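Local coordinates for protein agglutinin (PDB 3DZW) that binds alpha-1,3-linked mannobiose as a daffodil lectin and probably agglutinates cells by cross-linking mannose-containing glycans, at residues Ile24-Glu27 with Leu31-Tyr34; Gly60-Tyr65 with Tyr84-Gln89; Ser75-Glu80 with Val94-Thr99. All coordinates share one frame; numbering follows the deposited sequence.

Contact 1 of 3, residues Ile24-Glu27 with Leu31-Tyr34; sequences IMQE and LVLY. With MAN (alpha-D-mannopyranose), chain D; MAN (alpha-D-mannopyranose), chain B.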
loop_
_atom_site.group_PDB
_atom_site.type_symbol
_atom_site.label_atom_id
_atom_site.label_comp_id
_atom_site.label_asym_id
_atom_site.label_seq_id
_atom_site.Cartn_x
_atom_site.Cartn_y
_atom_site.Cartn_z
ATOM N N ILE A 24 3.717 -16.164 -4.318
ATOM C CA ILE A 24 4.144 -16.127 -5.732
ATOM C C ILE A 24 3.997 -17.416 -6.593
ATOM O O ILE A 24 4.322 -18.521 -6.155
ATOM C CB ILE A 24 5.669 -15.654 -5.791
ATOM C CG1 ILE A 24 6.178 -15.496 -7.240
ATOM C CG2 ILE A 24 6.558 -16.604 -4.998
ATOM C CD1 ILE A 24 7.586 -14.865 -7.325
ATOM N N MET A 25 3.512 -17.217 -7.831
ATOM C CA MET A 25 3.372 -18.263 -8.819
ATOM C C MET A 25 4.726 -18.274 -9.535
ATOM O O MET A 25 4.934 -17.544 -10.526
ATOM C CB MET A 25 2.227 -17.943 -9.766
ATOM C CG MET A 25 1.936 -18.964 -10.928
ATOM S SD MET A 25 1.343 -20.603 -10.452
ATOM C CE MET A 25 2.846 -21.398 -9.856
ATOM N N GLN A 26 5.651 -19.088 -9.024
ATOM C CA GLN A 26 7.026 -19.156 -9.567
ATOM C C GLN A 26 7.118 -19.755 -10.955
ATOM O O GLN A 26 6.255 -20.546 -11.370
ATOM C CB GLN A 26 7.948 -19.943 -8.601
ATOM C CG GLN A 26 8.096 -19.283 -7.226
ATOM C CD GLN A 26 9.085 -19.991 -6.310
ATOM O OE1 GLN A 26 9.573 -19.399 -5.339
ATOM N NE2 GLN A 26 9.404 -21.258 -6.620
ATOM N N GLU A 27 8.182 -19.378 -11.674
ATOM C CA GLU A 27 8.419 -19.870 -13.028
ATOM C C GLU A 27 8.610 -21.397 -13.059
ATOM O O GLU A 27 8.312 -22.034 -14.075
ATOM C CB GLU A 27 9.628 -19.162 -13.663
ATOM C CG GLU A 27 9.417 -17.653 -13.869
ATOM C CD GLU A 27 10.597 -16.968 -14.543
ATOM O OE1 GLU A 27 11.629 -17.638 -14.786
ATOM O OE2 GLU A 27 10.490 -15.754 -14.830
ATOM N N LEU A 31 3.827 -22.928 -6.405
ATOM C CA LEU A 31 3.118 -21.785 -5.802
ATOM C C LEU A 31 3.545 -21.769 -4.376
ATOM O O LEU A 31 3.239 -22.698 -3.626
ATOM C CB LEU A 31 1.613 -21.964 -5.928
ATOM C CG LEU A 31 0.690 -20.925 -5.268
ATOM C CD1 LEU A 31 0.912 -19.540 -5.818
ATOM C CD2 LEU A 31 -0.777 -21.353 -5.445
ATOM N N VAL A 32 4.252 -20.703 -3.971
ATOM C CA VAL A 32 4.829 -20.626 -2.643
ATOM C C VAL A 32 4.545 -19.339 -1.840
ATOM O O VAL A 32 4.482 -18.246 -2.400
ATOM C CB VAL A 32 6.380 -20.724 -2.768
ATOM C CG1 VAL A 32 7.053 -20.796 -1.391
ATOM C CG2 VAL A 32 6.783 -21.925 -3.626
ATOM N N LEU A 33 4.375 -19.510 -0.516
ATOM C CA LEU A 33 4.184 -18.409 0.422
ATOM C C LEU A 33 5.475 -18.217 1.182
ATOM O O LEU A 33 5.970 -19.162 1.827
ATOM C CB LEU A 33 3.055 -18.707 1.411
ATOM C CG LEU A 33 2.802 -17.646 2.514
ATOM C CD1 LEU A 33 2.405 -16.301 1.915
ATOM C CD2 LEU A 33 1.743 -18.122 3.493
ATOM N N TYR A 34 6.047 -17.003 1.103
ATOM C CA TYR A 34 7.293 -16.673 1.814
ATOM C C TYR A 34 7.108 -15.636 2.905
ATOM O O TYR A 34 6.310 -14.705 2.762
ATOM C CB TYR A 34 8.357 -16.110 0.848
ATOM C CG TYR A 34 8.941 -17.082 -0.133
ATOM C CD1 TYR A 34 10.024 -17.890 0.222
ATOM C CD2 TYR A 34 8.451 -17.169 -1.432
ATOM C CE1 TYR A 34 10.576 -18.777 -0.671
ATOM C CE2 TYR A 34 8.998 -18.061 -2.343
ATOM C CZ TYR A 34 10.066 -18.862 -1.957
ATOM O OH TYR A 34 10.625 -19.753 -2.855
HETATM C C1 MAN D . 11.328 -25.805 -4.243
HETATM C C2 MAN D . 11.507 -24.473 -5.073
HETATM C C3 MAN D . 11.928 -23.339 -4.149
HETATM C C4 MAN D . 10.941 -23.215 -2.959
HETATM C C5 MAN D . 10.747 -24.546 -2.185
HETATM C C6 MAN D . 9.642 -24.425 -1.155
HETATM O O1 MAN D . 12.526 -26.706 -4.107
HETATM O O2 MAN D . 10.312 -24.155 -5.745
HETATM O O3 MAN D . 11.990 -22.144 -4.904
HETATM O O4 MAN D . 11.396 -22.243 -2.057
HETATM O O5 MAN D . 10.412 -25.637 -3.042
HETATM O O6 MAN D . 9.424 -25.693 -0.562
HETATM C C1 MAN B . 13.304 -21.543 -4.834
HETATM C C2 MAN B . 13.226 -20.119 -5.382
HETATM C C3 MAN B . 13.053 -20.117 -6.896
HETATM C C4 MAN B . 14.112 -20.980 -7.546
HETATM C C5 MAN B . 14.116 -22.375 -6.923
HETATM C C6 MAN B . 15.208 -23.257 -7.526
HETATM O O2 MAN B . 14.400 -19.414 -5.045
HETATM O O3 MAN B . 13.151 -18.795 -7.392
HETATM O O4 MAN B . 13.835 -21.060 -8.921
HETATM O O5 MAN B . 14.318 -22.284 -5.515
HETATM O O6 MAN B . 14.992 -24.592 -7.130
#
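Tyr34 and Gln26 meet through their polar ends at the mannose site: Tyr34 OH donates to Gln26 OE1 at 2.7 Å. The carbonyl oxygen lies at the edge of the ring, near its plane, and the amide and ring planes are 28° apart. Tyr34 OH also accepts a bond from O4 of the chain D mannose, so it is gripped from protein and sugar alike. The other end of the amide, Gln26 NE2, donates to O3 of the chain D mannose at 3.2 Å, more straightly than in its weak bond to O2 of the same sugar. With chi1 -62° the Gln26 chain starts beside its backbone N and then runs extended, which carries the amide to the sugar.

Behind the site the packing is tight. Ile24 and Val32 form an antiparallel hydrogen-bonded pair, Ile24 N to Val32 O at 2.9 Å, and Ile24 CG2 reaches the Tyr34 edge at CE2, 3.9 Å away. Val32 CG1 lies over one ring face. Met25 and Leu31, a non-hydrogen-bonded pair, are buried too, Leu31 CD1 lying 3.6 Å from Ile24 O. The solvent side begins beyond Gln26, at exposed Glu27.

Asp28, Asn30 and, from the second subunit, Asp37 and Lys38 add further hydrogen bonds to the bound mannose units. The hairpin of strands 21-25 and 31-35 is flanked by strand 38-42, while Met25 and Leu31 face Leu54 and Val64 of the next sheet.

Contact 2 of 3, residues Gly60-Tyr65 with Tyr84-Gln89; sequences GNLVVY and YVCVLQ. With MAN (alpha-D-mannopyranose), chain E; MAN (alpha-D-mannopyranose), chain C.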
loop_
_atom_site.group_PDB
_atom_site.type_symbol
_atom_site.label_atom_id
_atom_site.label_comp_id
_atom_site.label_asym_id
_atom_site.label_seq_id
_atom_site.Cartn_x
_atom_site.Cartn_y
_atom_site.Cartn_z
ATOM N N GLY A 60 -15.428 -20.685 -7.636
ATOM C CA GLY A 60 -14.855 -20.699 -6.279
ATOM C C GLY A 60 -13.607 -21.556 -6.093
ATOM O O GLY A 60 -13.049 -21.605 -4.993
ATOM N N ASN A 61 -13.150 -22.208 -7.166
ATOM C CA ASN A 61 -11.998 -23.076 -7.101
ATOM C C ASN A 61 -10.705 -22.310 -7.454
ATOM O O ASN A 61 -10.689 -21.527 -8.410
ATOM C CB ASN A 61 -12.213 -24.273 -8.053
ATOM C CG ASN A 61 -11.406 -25.549 -7.642
ATOM O OD1 ASN A 61 -10.835 -25.632 -6.549
ATOM N ND2 ASN A 61 -11.420 -26.552 -8.517
ATOM N N LEU A 62 -9.641 -22.516 -6.654
ATOM C CA LEU A 62 -8.317 -21.891 -6.891
ATOM C C LEU A 62 -7.490 -22.965 -7.546
ATOM O O LEU A 62 -7.243 -23.992 -6.932
ATOM C CB LEU A 62 -7.690 -21.416 -5.588
ATOM C CG LEU A 62 -6.329 -20.692 -5.654
ATOM C CD1 LEU A 62 -6.428 -19.398 -6.449
ATOM C CD2 LEU A 62 -5.801 -20.414 -4.249
ATOM N N VAL A 63 -7.040 -22.739 -8.797
ATOM C CA VAL A 63 -6.313 -23.788 -9.551
ATOM C C VAL A 63 -5.007 -23.365 -10.243
ATOM O O VAL A 63 -4.910 -22.270 -10.799
ATOM C CB VAL A 63 -7.246 -24.365 -10.667
ATOM C CG1 VAL A 63 -6.600 -25.570 -11.369
ATOM C CG2 VAL A 63 -8.619 -24.748 -10.096
ATOM N N VAL A 64 -4.001 -24.259 -10.198
ATOM C CA VAL A 64 -2.742 -24.048 -10.881
ATOM C C VAL A 64 -2.812 -24.862 -12.181
ATOM O O VAL A 64 -3.026 -26.082 -12.137
ATOM C CB VAL A 64 -1.545 -24.505 -10.068
ATOM C CG1 VAL A 64 -0.241 -24.403 -10.913
ATOM C CG2 VAL A 64 -1.424 -23.692 -8.776
ATOM N N TYR A 65 -2.651 -24.184 -13.328
ATOM C CA TYR A 65 -2.691 -24.847 -14.655
ATOM C C TYR A 65 -1.315 -24.927 -15.312
ATOM O O TYR A 65 -0.503 -24.009 -15.194
ATOM C CB TYR A 65 -3.663 -24.127 -15.605
ATOM C CG TYR A 65 -5.130 -24.344 -15.297
ATOM C CD1 TYR A 65 -5.791 -25.470 -15.768
ATOM C CD2 TYR A 65 -5.863 -23.407 -14.560
ATOM C CE1 TYR A 65 -7.142 -25.686 -15.503
ATOM C CE2 TYR A 65 -7.225 -23.609 -14.288
ATOM C CZ TYR A 65 -7.856 -24.762 -14.767
ATOM O OH TYR A 65 -9.197 -24.987 -14.511
ATOM N N TYR A 84 -15.882 -14.383 -5.829
ATOM C CA TYR A 84 -15.014 -14.825 -4.738
ATOM C C TYR A 84 -13.728 -14.024 -4.689
ATOM O O TYR A 84 -13.398 -13.315 -5.636
ATOM C CB TYR A 84 -14.636 -16.294 -4.928
ATOM C CG TYR A 84 -15.792 -17.280 -4.984
ATOM C CD1 TYR A 84 -16.504 -17.488 -6.164
ATOM C CD2 TYR A 84 -16.134 -18.048 -3.874
ATOM C CE1 TYR A 84 -17.564 -18.413 -6.220
ATOM C CE2 TYR A 84 -17.191 -18.973 -3.929
ATOM C CZ TYR A 84 -17.890 -19.144 -5.104
ATOM O OH TYR A 84 -18.926 -20.058 -5.159
ATOM N N VAL A 85 -12.993 -14.155 -3.571
ATOM C CA VAL A 85 -11.696 -13.494 -3.398
ATOM C C VAL A 85 -10.684 -14.401 -2.692
ATOM O O VAL A 85 -11.043 -15.136 -1.787
ATOM C CB VAL A 85 -11.782 -12.143 -2.582
ATOM C CG1 VAL A 85 -12.528 -11.064 -3.375
ATOM C CG2 VAL A 85 -12.406 -12.358 -1.191
ATOM N N CYS A 86 -9.429 -14.361 -3.163
ATOM C CA CYS A 86 -8.309 -15.084 -2.544
ATOM C C CYS A 86 -7.463 -13.983 -1.938
ATOM O O CYS A 86 -6.902 -13.160 -2.670
ATOM C CB CYS A 86 -7.518 -15.874 -3.545
ATOM S SG CYS A 86 -6.028 -16.713 -2.823
ATOM N N VAL A 87 -7.365 -13.959 -0.603
ATOM C CA VAL A 87 -6.661 -12.898 0.109
ATOM C C VAL A 87 -5.410 -13.310 0.879
ATOM O O VAL A 87 -5.447 -14.260 1.646
ATOM C CB VAL A 87 -7.627 -12.250 1.174
ATOM C CG1 VAL A 87 -6.956 -11.066 1.888
ATOM C CG2 VAL A 87 -8.951 -11.817 0.538
ATOM N N LEU A 88 -4.288 -12.579 0.646
ATOM C CA LEU A 88 -3.049 -12.756 1.410
ATOM C C LEU A 88 -3.238 -11.779 2.541
ATOM O O LEU A 88 -3.082 -10.565 2.365
ATOM C CB LEU A 88 -1.801 -12.440 0.589
ATOM C CG LEU A 88 -0.446 -12.405 1.353
ATOM C CD1 LEU A 88 -0.183 -13.692 2.125
ATOM C CD2 LEU A 88 0.717 -12.099 0.398
ATOM N N GLN A 89 -3.613 -12.306 3.704
ATOM C CA GLN A 89 -3.965 -11.478 4.884
ATOM C C GLN A 89 -2.803 -10.925 5.721
ATOM O O GLN A 89 -1.686 -11.434 5.687
ATOM C CB GLN A 89 -4.913 -12.296 5.802
ATOM C CG GLN A 89 -6.188 -12.781 5.074
ATOM C CD GLN A 89 -7.173 -13.534 5.970
ATOM O OE1 GLN A 89 -8.309 -13.798 5.563
ATOM N NE2 GLN A 89 -6.752 -13.862 7.187
HETATM C C1 MAN E . -13.295 -28.296 -10.841
HETATM C C2 MAN E . -13.469 -27.086 -11.872
HETATM C C3 MAN E . -12.501 -27.136 -13.036
HETATM C C4 MAN E . -11.080 -27.419 -12.548
HETATM C C5 MAN E . -11.000 -28.725 -11.734
HETATM C C6 MAN E . -9.601 -28.946 -11.189
HETATM O O1 MAN E . -14.353 -29.380 -10.832
HETATM O O2 MAN E . -13.285 -25.897 -11.159
HETATM O O3 MAN E . -12.525 -25.893 -13.711
HETATM O O4 MAN E . -10.200 -27.506 -13.652
HETATM O O5 MAN E . -11.869 -28.727 -10.610
HETATM O O6 MAN E . -9.615 -30.051 -10.295
HETATM C C1 MAN C . -8.022 -17.772 10.995
HETATM C C2 MAN C . -7.876 -16.346 10.481
HETATM C C3 MAN C . -9.134 -15.924 9.717
HETATM C C4 MAN C . -9.443 -16.928 8.624
HETATM C C5 MAN C . -9.490 -18.350 9.197
HETATM C C6 MAN C . -9.694 -19.388 8.101
HETATM O O2 MAN C . -6.726 -16.252 9.647
HETATM O O3 MAN C . -8.967 -14.634 9.152
HETATM O O4 MAN C . -10.683 -16.592 8.004
HETATM O O5 MAN C . -8.278 -18.644 9.911
HETATM O O6 MAN C . -9.826 -20.679 8.681
#
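The core of a beta-prism II lectin, the fold of the monocot mannose-binding family, is where strand 62-65 of one sheet meets strand 84-88 of another. Residues of two mannose sites lie on these segments, pointing away from the apolar contact between them. The two segments are not paired as strands, the CA atoms of Leu62 and Cys86 being 8.1 Å apart.

Leu62 and Cys86 point toward each other, and the Leu62 CD2 methyl lies 4.0 Å from Cys86 SG. Cys86 has SG anti to its own N (chi1 176°), the torsion that sends the sulfur across to the leucine. Leu54 packs on Leu62 and Met56 on Cys86, both from strand 53-56, and Ile96 touches Leu62, so the sulfur and methyl sit in a buried layer between the sheets.

The sugars are held outside this layer. Asn61 ND2 makes a weak bond to O2 of the chain E mannose at 3.3 Å, and that sugar's O4 donates to Tyr65 OH at 2.8 Å; Asp59 and Gln57 bind it too. Gln89 NE2 donates to O3 of the chain C mannose at 3.1 Å; Asp91, Asn93 and Tyr97 also hydrogen-bond that sugar.

At the other end of strand 84-88, the Tyr84 hydroxyl is bonded to Glu80 O, which fixes the outer end of the ring against the preceding loop. Gly60, with a positive phi of 94°, lays its bare CA on the ring in a CH-pi contact: Gly60 CA stands 3.4 Å from the Tyr84 ring centroid, only 6° off the ring normal.

Contact 3 of 3, residues Ser75-Glu80 with Val94-Thr99; sequences SNTGGE and VVIYGT. With MAN (alpha-D-mannopyranose), chain C.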
loop_
_atom_site.group_PDB
_atom_site.type_symbol
_atom_site.label_atom_id
_atom_site.label_comp_id
_atom_site.label_asym_id
_atom_site.label_seq_id
_atom_site.Cartn_x
_atom_site.Cartn_y
_atom_site.Cartn_z
ATOM N N SER A 75 -7.665 -26.179 -4.923
ATOM C CA SER A 75 -8.164 -26.089 -3.552
ATOM C C SER A 75 -9.391 -27.003 -3.316
ATOM O O SER A 75 -9.790 -27.241 -2.153
ATOM C CB SER A 75 -8.506 -24.623 -3.201
ATOM O OG SER A 75 -9.470 -24.076 -4.098
ATOM N N ASN A 76 -9.976 -27.519 -4.412
ATOM C CA ASN A 76 -11.156 -28.396 -4.352
ATOM C C ASN A 76 -12.364 -27.687 -3.712
ATOM O O ASN A 76 -13.103 -28.284 -2.916
ATOM C CB ASN A 76 -10.839 -29.726 -3.613
ATOM C CG ASN A 76 -9.740 -30.548 -4.302
ATOM O OD1 ASN A 76 -9.637 -30.581 -5.541
ATOM N ND2 ASN A 76 -8.938 -31.239 -3.502
ATOM N N THR A 77 -12.555 -26.408 -4.075
ATOM C CA THR A 77 -13.661 -25.592 -3.544
ATOM C C THR A 77 -14.605 -25.090 -4.653
ATOM O O THR A 77 -15.238 -24.028 -4.515
ATOM C CB THR A 77 -13.123 -24.386 -2.715
ATOM O OG1 THR A 77 -12.223 -23.603 -3.519
ATOM C CG2 THR A 77 -12.399 -24.872 -1.489
ATOM N N GLY A 78 -14.703 -25.858 -5.745
ATOM C CA GLY A 78 -15.582 -25.505 -6.858
ATOM C C GLY A 78 -17.027 -25.746 -6.462
ATOM O O GLY A 78 -17.345 -26.762 -5.846
ATOM N N GLY A 79 -17.903 -24.806 -6.803
ATOM C CA GLY A 79 -19.312 -24.923 -6.460
ATOM C C GLY A 79 -20.191 -23.976 -7.245
ATOM O O GLY A 79 -20.121 -23.929 -8.472
ATOM N N GLU A 80 -21.027 -23.220 -6.530
ATOM C CA GLU A 80 -21.946 -22.279 -7.162
ATOM C C GLU A 80 -21.213 -21.130 -7.851
ATOM O O GLU A 80 -20.197 -20.625 -7.341
ATOM C CB GLU A 80 -22.959 -21.714 -6.128
ATOM C CG GLU A 80 -22.330 -20.890 -4.961
ATOM C CD GLU A 80 -23.381 -20.327 -3.990
ATOM O OE1 GLU A 80 -24.591 -20.536 -4.225
ATOM O OE2 GLU A 80 -22.987 -19.675 -2.997
ATOM N N VAL A 94 -3.548 -17.290 4.021
ATOM C CA VAL A 94 -4.029 -17.106 2.641
ATOM C C VAL A 94 -5.402 -17.794 2.657
ATOM O O VAL A 94 -5.487 -19.011 2.892
ATOM C CB VAL A 94 -3.108 -17.700 1.607
ATOM C CG1 VAL A 94 -3.706 -17.554 0.216
ATOM C CG2 VAL A 94 -1.721 -17.029 1.670
ATOM N N VAL A 95 -6.471 -17.012 2.419
ATOM C CA VAL A 95 -7.847 -17.509 2.524
ATOM C C VAL A 95 -8.782 -17.177 1.350
ATOM O O VAL A 95 -8.739 -16.079 0.802
ATOM C CB VAL A 95 -8.513 -16.908 3.817
ATOM C CG1 VAL A 95 -9.868 -17.545 4.092
ATOM C CG2 VAL A 95 -7.609 -17.073 5.021
ATOM N N ILE A 96 -9.642 -18.143 0.988
ATOM C CA ILE A 96 -10.651 -17.950 -0.053
ATOM C C ILE A 96 -11.997 -17.662 0.618
ATOM O O ILE A 96 -12.452 -18.457 1.474
ATOM C CB ILE A 96 -10.832 -19.175 -0.939
ATOM C CG1 ILE A 96 -9.568 -19.461 -1.740
ATOM C CG2 ILE A 96 -12.005 -18.961 -1.905
ATOM C CD1 ILE A 96 -9.643 -20.740 -2.553
ATOM N N TYR A 97 -12.631 -16.535 0.248
ATOM C CA TYR A 97 -13.954 -16.144 0.785
ATOM C C TYR A 97 -14.971 -15.994 -0.336
ATOM O O TYR A 97 -14.624 -15.582 -1.438
ATOM C CB TYR A 97 -13.900 -14.809 1.513
ATOM C CG TYR A 97 -13.049 -14.722 2.762
ATOM C CD1 TYR A 97 -11.726 -14.293 2.695
ATOM C CD2 TYR A 97 -13.585 -15.008 4.018
ATOM C CE1 TYR A 97 -10.940 -14.184 3.843
ATOM C CE2 TYR A 97 -12.811 -14.900 5.174
ATOM C CZ TYR A 97 -11.489 -14.486 5.081
ATOM O OH TYR A 97 -10.719 -14.377 6.232
ATOM N N GLY A 98 -16.239 -16.299 -0.046
ATOM C CA GLY A 98 -17.316 -16.145 -1.040
ATOM C C GLY A 98 -18.533 -17.008 -0.698
ATOM O O GLY A 98 -18.440 -17.853 0.170
ATOM N N THR A 99 -19.665 -16.801 -1.384
ATOM C CA THR A 99 -19.794 -15.793 -2.448
ATOM C C THR A 99 -20.122 -14.394 -1.856
ATOM O O THR A 99 -20.125 -14.218 -0.631
ATOM C CB THR A 99 -20.863 -16.208 -3.483
ATOM O OG1 THR A 99 -20.834 -15.311 -4.598
ATOM C CG2 THR A 99 -22.260 -16.214 -2.855
HETATM C C1 MAN C . -8.022 -17.772 10.995
HETATM C C2 MAN C . -7.876 -16.346 10.481
HETATM C C3 MAN C . -9.134 -15.924 9.717
HETATM C C4 MAN C . -9.443 -16.928 8.624
HETATM C C5 MAN C . -9.490 -18.350 9.197
HETATM C C6 MAN C . -9.694 -19.388 8.101
HETATM O O2 MAN C . -6.726 -16.252 9.647
HETATM O O3 MAN C . -8.967 -14.634 9.152
HETATM O O4 MAN C . -10.683 -16.592 8.004
HETATM O O5 MAN C . -8.278 -18.644 9.911
HETATM O O6 MAN C . -9.826 -20.679 8.681
#
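Ile96 CD1 is the methyl that the loop 75-80 closes over, 3.7 Å from Ser75 OG and 4.0 Å from Thr77 OG1. Ile96 starts with CG1 beside its backbone N (chi1 -65°) and then runs extended, which brings CD1 to the two hydroxyls. These hydroxyls are spoken for: Ser75 OG donates to Thr77 OG1 at 2.9 Å, and Thr77 OG1 is also bonded to Gly60 O. Ser75 OG is bonded to Leu62 N and Asn61 OD1 as well, so both oxygens have polar partners while their flanks meet the methyl. Farther along, Glu80 OE2 approaches Thr99 CG2 at 3.5 Å, the side chains crossing at about a right angle; Thr99 has two conformers, which leaves this approach doubtful. A cis peptide bond precedes Thr99.

Strand 94-103 belongs to the beta-prism II fold and carries Tyr97, the last residue in sequence of a mannose site. Tyr97 OH accepts from O4 of the chain C mannose at 2.8 Å, with a weak, longer bond from O3. Val95 CG1 covers one face of the Tyr97 ring, offset toward its rim, and Val95 CG2 lies 4.0 Å from the sugar's C4.

Outside these, residues Val95 to Tyr97 pair antiparallel with a strand of the third subunit, carrying the sheet across the interface, and Trp102 of that subunit packs on Thr77, Val95 and Ile96.

Each of the three contacts supplies residues to a mannose site: contact 1 to one, contact 2 to two, and contact 3 shares the chain C mannose with contact 2. The centres of contacts 2 and 3 are about 7 Å apart, and Gln89 OE1 lies 2.6 Å from Tyr97 OH, a probable hydrogen bond that links two of the residues holding that sugar. Contact 1 lies about 13 Å from contact 2, centre to centre, and about 19 Å from contact 3, on the opposite side of the chain's centre. Apolar side chains bridge the gap: Leu33 CD1 to Leu88 CD1 at 3.7 Å, and Leu33 CD2 to Val94 CG2 at 4.1 Å.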